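Transmembrane protease (Mus musculus, PDB 2E7V) is probably a membrane-bound serine protease of the trypsin type, represented here by its extracellular SEA domain rather than by its catalytic part. Local coordinates at residues 40-53 with 88-100. Residues are numbered along the deposited sequence; the frame is centred on the assembly and turned at random.
Sequences MITDEFRGSSLKSE and MKTRIQSVLRRLS
V95 sets CG1 over one face of the F45 ring, 4.0 Å from its centroid, because that methyl stands anti to the backbone N (chi1 179°). I92 CG2 meets the same ring at its edge, and L96 CD2 touches F45 CZ. The other V95 methyl, CG2, packs on S48 CB at 3.6 Å. S48 OG, bonded to F45 O and accepting from L50 N in an ST turn, shapes the bend that brings L50 in: CD1 rests on I92 CG1, while CD2 lies over the centre of the R91 guanidinium, 3.4 Å from CZ. In that guanidinium's plane, R91 NH2 donates to E53 OE1 at 3.0 Å and weakly to S49 O. A methionine in place of R91 would probably leave E53 without its cationic mate and the S48–K51 turn less firmly tied to the helix. Farther along, R98 NH1 and NH2 both grip G47 O, and NH2 also bridges to E44 OE1 at 2.7 Å, the E44 carboxylate and R98 guanidinium planes nearly perpendicular (89°). Helical segments 40-46 and 88-96 run at 112° to each other on the mixed sheet of this alpha/beta SEA fold, F45 stacking on F54 and meeting F77 edge-to-face, I92 reaching Y7 and F77.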
loop_
_atom_site.group_PDB
_atom_site.type_symbol
_atom_site.label_atom_id
_atom_site.label_comp_id
_atom_site.label_asym_id
_atom_site.label_seq_id
_atom_site.Cartn_x
_atom_site.Cartn_y
_atom_site.Cartn_z
ATOM N N MET A 40 -4.192 -2.665 -5.474
ATOM C CA MET A 40 -5.004 -1.929 -4.515
ATOM C C MET A 40 -4.647 -0.453 -4.520
ATOM O O MET A 40 -5.525 0.411 -4.600
ATOM C CB MET A 40 -4.831 -2.516 -3.105
ATOM C CG MET A 40 -5.481 -3.902 -2.935
ATOM S SD MET A 40 -5.338 -4.583 -1.276
ATOM C CE MET A 40 -6.357 -3.413 -0.386
ATOM N N ILE A 41 -3.358 -0.160 -4.425
ATOM C CA ILE A 41 -2.895 1.224 -4.422
ATOM C C ILE A 41 -3.252 1.892 -5.748
ATOM O O ILE A 41 -3.739 3.032 -5.769
ATOM C CB ILE A 41 -1.365 1.292 -4.168
ATOM C CG1 ILE A 41 -1.073 0.895 -2.718
ATOM C CG2 ILE A 41 -0.839 2.699 -4.447
ATOM C CD1 ILE A 41 0.409 0.662 -2.428
ATOM N N THR A 42 -3.038 1.180 -6.849
ATOM C CA THR A 42 -3.347 1.720 -8.175
ATOM C C THR A 42 -4.837 2.058 -8.291
ATOM O O THR A 42 -5.196 3.140 -8.759
ATOM C CB THR A 42 -2.954 0.725 -9.296
ATOM O OG1 THR A 42 -1.540 0.472 -9.234
ATOM C CG2 THR A 42 -3.298 1.293 -10.680
ATOM N N ASP A 43 -5.698 1.136 -7.864
ATOM C CA ASP A 43 -7.144 1.362 -7.915
ATOM C C ASP A 43 -7.561 2.595 -7.091
ATOM O O ASP A 43 -8.406 3.376 -7.524
ATOM C CB ASP A 43 -7.904 0.144 -7.388
ATOM C CG ASP A 43 -7.894 -1.025 -8.359
ATOM O OD1 ASP A 43 -8.168 -2.159 -7.911
ATOM O OD2 ASP A 43 -7.630 -0.819 -9.564
ATOM N N GLU A 44 -6.981 2.762 -5.906
ATOM C CA GLU A 44 -7.335 3.909 -5.069
ATOM C C GLU A 44 -7.001 5.238 -5.743
ATOM O O GLU A 44 -7.826 6.154 -5.772
ATOM C CB GLU A 44 -6.619 3.845 -3.717
ATOM C CG GLU A 44 -7.098 2.736 -2.800
ATOM C CD GLU A 44 -8.600 2.740 -2.608
ATOM O OE1 GLU A 44 -9.187 3.838 -2.478
ATOM O OE2 GLU A 44 -9.194 1.639 -2.576
ATOM N N PHE A 45 -5.796 5.359 -6.285
ATOM C CA PHE A 45 -5.434 6.617 -6.921
ATOM C C PHE A 45 -6.214 6.850 -8.202
ATOM O O PHE A 45 -6.533 7.994 -8.531
ATOM C CB PHE A 45 -3.934 6.685 -7.187
ATOM C CG PHE A 45 -3.116 6.866 -5.941
ATOM C CD1 PHE A 45 -2.474 5.785 -5.345
ATOM C CD2 PHE A 45 -3.003 8.120 -5.351
ATOM C CE1 PHE A 45 -1.731 5.952 -4.184
ATOM C CE2 PHE A 45 -2.260 8.299 -4.186
ATOM C CZ PHE A 45 -1.621 7.209 -3.601
ATOM N N ARG A 46 -6.518 5.772 -8.919
ATOM C CA ARG A 46 -7.288 5.881 -10.153
ATOM C C ARG A 46 -8.660 6.452 -9.814
ATOM O O ARG A 46 -9.283 7.132 -10.630
ATOM C CB ARG A 46 -7.447 4.503 -10.818
ATOM C CG ARG A 46 -6.195 3.983 -11.518
ATOM C CD ARG A 46 -5.712 4.938 -12.600
ATOM N NE ARG A 46 -4.427 4.521 -13.158
ATOM C CZ ARG A 46 -3.506 5.362 -13.627
ATOM N NH1 ARG A 46 -3.729 6.671 -13.606
ATOM N NH2 ARG A 46 -2.360 4.895 -14.109
ATOM N N GLY A 47 -9.123 6.169 -8.600
ATOM C CA GLY A 47 -10.411 6.677 -8.157
ATOM C C GLY A 47 -10.253 7.821 -7.171
ATOM O O GLY A 47 -10.967 7.883 -6.174
ATOM N N SER A 48 -9.324 8.735 -7.445
ATOM C CA SER A 48 -9.082 9.869 -6.554
ATOM C C SER A 48 -8.832 11.164 -7.337
ATOM O O SER A 48 -8.853 11.166 -8.564
ATOM C CB SER A 48 -7.864 9.578 -5.670
ATOM O OG SER A 48 -6.670 9.733 -6.417
ATOM N N SER A 49 -8.574 12.256 -6.614
ATOM C CA SER A 49 -8.313 13.561 -7.232
ATOM C C SER A 49 -6.927 13.600 -7.853
ATOM O O SER A 49 -6.541 14.584 -8.498
ATOM C CB SER A 49 -8.434 14.667 -6.186
ATOM O OG SER A 49 -9.697 14.594 -5.551
ATOM N N LEU A 50 -6.185 12.516 -7.649
ATOM C CA LEU A 50 -4.830 12.370 -8.177
ATOM C C LEU A 50 -4.796 11.408 -9.356
ATOM O O LEU A 50 -3.729 10.952 -9.754
ATOM C CB LEU A 50 -3.904 11.840 -7.075
ATOM C CG LEU A 50 -3.268 12.847 -6.114
ATOM C CD1 LEU A 50 -2.711 12.127 -4.904
ATOM C CD2 LEU A 50 -2.158 13.605 -6.838
ATOM N N LYS A 51 -5.959 11.102 -9.917
ATOM C CA LYS A 51 -6.038 10.162 -11.035
ATOM C C LYS A 51 -5.200 10.542 -12.252
ATOM O O LYS A 51 -4.662 9.663 -12.923
ATOM C CB LYS A 51 -7.498 9.962 -11.463
ATOM C CG LYS A 51 -8.176 11.207 -11.996
ATOM C CD LYS A 51 -9.560 10.892 -12.563
ATOM C CE LYS A 51 -10.691 11.378 -11.662
ATOM N NZ LYS A 51 -10.800 10.598 -10.412
ATOM N N SER A 52 -5.080 11.839 -12.532
ATOM C CA SER A 52 -4.309 12.296 -13.687
ATOM C C SER A 52 -2.815 12.416 -13.402
ATOM O O SER A 52 -2.013 12.458 -14.324
ATOM C CB SER A 52 -4.825 13.652 -14.173
ATOM O OG SER A 52 -4.515 14.677 -13.240
ATOM N N GLU A 53 -2.445 12.468 -12.127
ATOM C CA GLU A 53 -1.037 12.600 -11.753
ATOM C C GLU A 53 -0.340 11.284 -11.407
ATOM O O GLU A 53 0.861 11.155 -11.613
ATOM C CB GLU A 53 -0.884 13.557 -10.562
ATOM C CG GLU A 53 -1.341 15.002 -10.798
ATOM C CD GLU A 53 -2.794 15.231 -10.430
ATOM O OE1 GLU A 53 -3.238 16.393 -10.475
ATOM O OE2 GLU A 53 -3.497 14.256 -10.094
ATOM N N MET A 88 2.049 17.893 -2.896
ATOM C CA MET A 88 1.709 16.588 -3.455
ATOM C C MET A 88 1.496 15.585 -2.324
ATOM O O MET A 88 0.603 14.739 -2.381
ATOM C CB MET A 88 2.830 16.108 -4.374
ATOM C CG MET A 88 2.561 14.783 -5.064
ATOM S SD MET A 88 1.085 14.806 -6.084
ATOM C CE MET A 88 1.299 16.355 -6.987
ATOM N N LYS A 89 2.321 15.697 -1.287
ATOM C CA LYS A 89 2.235 14.801 -0.146
ATOM C C LYS A 89 0.886 14.850 0.562
ATOM O O LYS A 89 0.312 13.811 0.853
ATOM C CB LYS A 89 3.362 15.115 0.834
ATOM C CG LYS A 89 3.414 14.239 2.066
ATOM C CD LYS A 89 4.776 14.457 2.716
ATOM C CE LYS A 89 4.896 13.832 4.079
ATOM N NZ LYS A 89 6.240 14.172 4.644
ATOM N N THR A 90 0.384 16.050 0.840
ATOM C CA THR A 90 -0.900 16.210 1.525
ATOM C C THR A 90 -2.050 15.623 0.712
ATOM O O THR A 90 -3.006 15.099 1.279
ATOM C CB THR A 90 -1.199 17.707 1.827
ATOM O OG1 THR A 90 -1.128 18.470 0.614
ATOM C CG2 THR A 90 -0.180 18.255 2.817
ATOM N N ARG A 91 -1.957 15.713 -0.611
ATOM C CA ARG A 91 -2.993 15.154 -1.475
ATOM C C ARG A 91 -2.910 13.633 -1.410
ATOM O O ARG A 91 -3.926 12.933 -1.382
ATOM C CB ARG A 91 -2.792 15.607 -2.932
ATOM C CG ARG A 91 -2.783 17.120 -3.157
ATOM C CD ARG A 91 -2.409 17.449 -4.614
ATOM N NE ARG A 91 -3.381 16.905 -5.566
ATOM C CZ ARG A 91 -3.210 16.878 -6.886
ATOM N NH1 ARG A 91 -2.097 17.358 -7.430
ATOM N NH2 ARG A 91 -4.156 16.374 -7.667
ATOM N N ILE A 92 -1.685 13.126 -1.384
ATOM C CA ILE A 92 -1.469 11.684 -1.336
ATOM C C ILE A 92 -1.993 11.114 -0.031
ATOM O O ILE A 92 -2.665 10.079 -0.016
ATOM C CB ILE A 92 0.040 11.337 -1.495
ATOM C CG1 ILE A 92 0.499 11.681 -2.914
ATOM C CG2 ILE A 92 0.270 9.845 -1.200
ATOM C CD1 ILE A 92 2.007 11.525 -3.153
ATOM N N GLN A 93 -1.705 11.802 1.068
ATOM C CA GLN A 93 -2.158 11.353 2.380
ATOM C C GLN A 93 -3.677 11.200 2.464
ATOM O O GLN A 93 -4.190 10.292 3.137
ATOM C CB GLN A 93 -1.665 12.324 3.447
ATOM C CG GLN A 93 -0.168 12.236 3.712
ATOM C CD GLN A 93 0.328 13.364 4.600
ATOM O OE1 GLN A 93 -0.021 14.528 4.389
ATOM N NE2 GLN A 93 1.156 13.030 5.586
ATOM N N SER A 94 -4.400 12.066 1.764
ATOM C CA SER A 94 -5.852 11.989 1.798
ATOM C C SER A 94 -6.362 10.750 1.078
ATOM O O SER A 94 -7.466 10.281 1.356
ATOM C CB SER A 94 -6.474 13.265 1.216
ATOM O OG SER A 94 -6.387 14.329 2.158
ATOM N N VAL A 95 -5.557 10.204 0.168
ATOM C CA VAL A 95 -5.955 8.989 -0.534
ATOM C C VAL A 95 -5.577 7.770 0.302
ATOM O O VAL A 95 -6.386 6.853 0.483
ATOM C CB VAL A 95 -5.290 8.889 -1.931
ATOM C CG1 VAL A 95 -5.712 7.599 -2.620
ATOM C CG2 VAL A 95 -5.696 10.089 -2.784
ATOM N N LEU A 96 -4.358 7.769 0.838
ATOM C CA LEU A 96 -3.894 6.638 1.645
ATOM C C LEU A 96 -4.776 6.417 2.874
ATOM O O LEU A 96 -4.963 5.288 3.332
ATOM C CB LEU A 96 -2.430 6.848 2.069
ATOM C CG LEU A 96 -1.427 6.984 0.917
ATOM C CD1 LEU A 96 -0.036 7.126 1.489
ATOM C CD2 LEU A 96 -1.487 5.782 -0.025
ATOM N N ARG A 97 -5.333 7.506 3.387
ATOM C CA ARG A 97 -6.203 7.445 4.543
ATOM C C ARG A 97 -7.394 6.528 4.266
ATOM O O ARG A 97 -7.962 5.946 5.187
ATOM C CB ARG A 97 -6.689 8.856 4.893
ATOM C CG ARG A 97 -7.545 8.949 6.137
ATOM C CD ARG A 97 -7.362 10.297 6.851
ATOM N NE ARG A 97 -7.699 11.468 6.032
ATOM C CZ ARG A 97 -6.922 11.984 5.081
ATOM N NH1 ARG A 97 -5.743 11.438 4.809
ATOM N NH2 ARG A 97 -7.316 13.058 4.406
ATOM N N ARG A 98 -7.770 6.394 2.995
ATOM C CA ARG A 98 -8.898 5.534 2.637
ATOM C C ARG A 98 -8.556 4.052 2.836
ATOM O O ARG A 98 -9.447 3.213 3.017
ATOM C CB ARG A 98 -9.313 5.785 1.181
ATOM C CG ARG A 98 -9.483 7.253 0.846
ATOM C CD ARG A 98 -10.258 7.502 -0.447
ATOM N NE ARG A 98 -9.790 6.701 -1.574
ATOM C CZ ARG A 98 -10.067 6.973 -2.847
ATOM N NH1 ARG A 98 -10.803 8.033 -3.156
ATOM N NH2 ARG A 98 -9.630 6.174 -3.811
ATOM N N LEU A 99 -7.266 3.736 2.809
ATOM C CA LEU A 99 -6.802 2.360 2.980
ATOM C C LEU A 99 -6.643 1.980 4.449
ATOM O O LEU A 99 -6.558 0.798 4.780
ATOM C CB LEU A 99 -5.452 2.163 2.279
ATOM C CG LEU A 99 -5.514 2.083 0.759
ATOM C CD1 LEU A 99 -4.122 2.265 0.155
ATOM C CD2 LEU A 99 -6.127 0.724 0.370
ATOM N N SER A 100 -6.608 2.985 5.322
ATOM C CA SER A 100 -6.418 2.756 6.757
ATOM C C SER A 100 -7.699 2.803 7.578
ATOM O O SER A 100 -8.621 3.561 7.278
ATOM C CB SER A 100 -5.429 3.780 7.332
ATOM O OG SER A 100 -5.213 3.552 8.720
#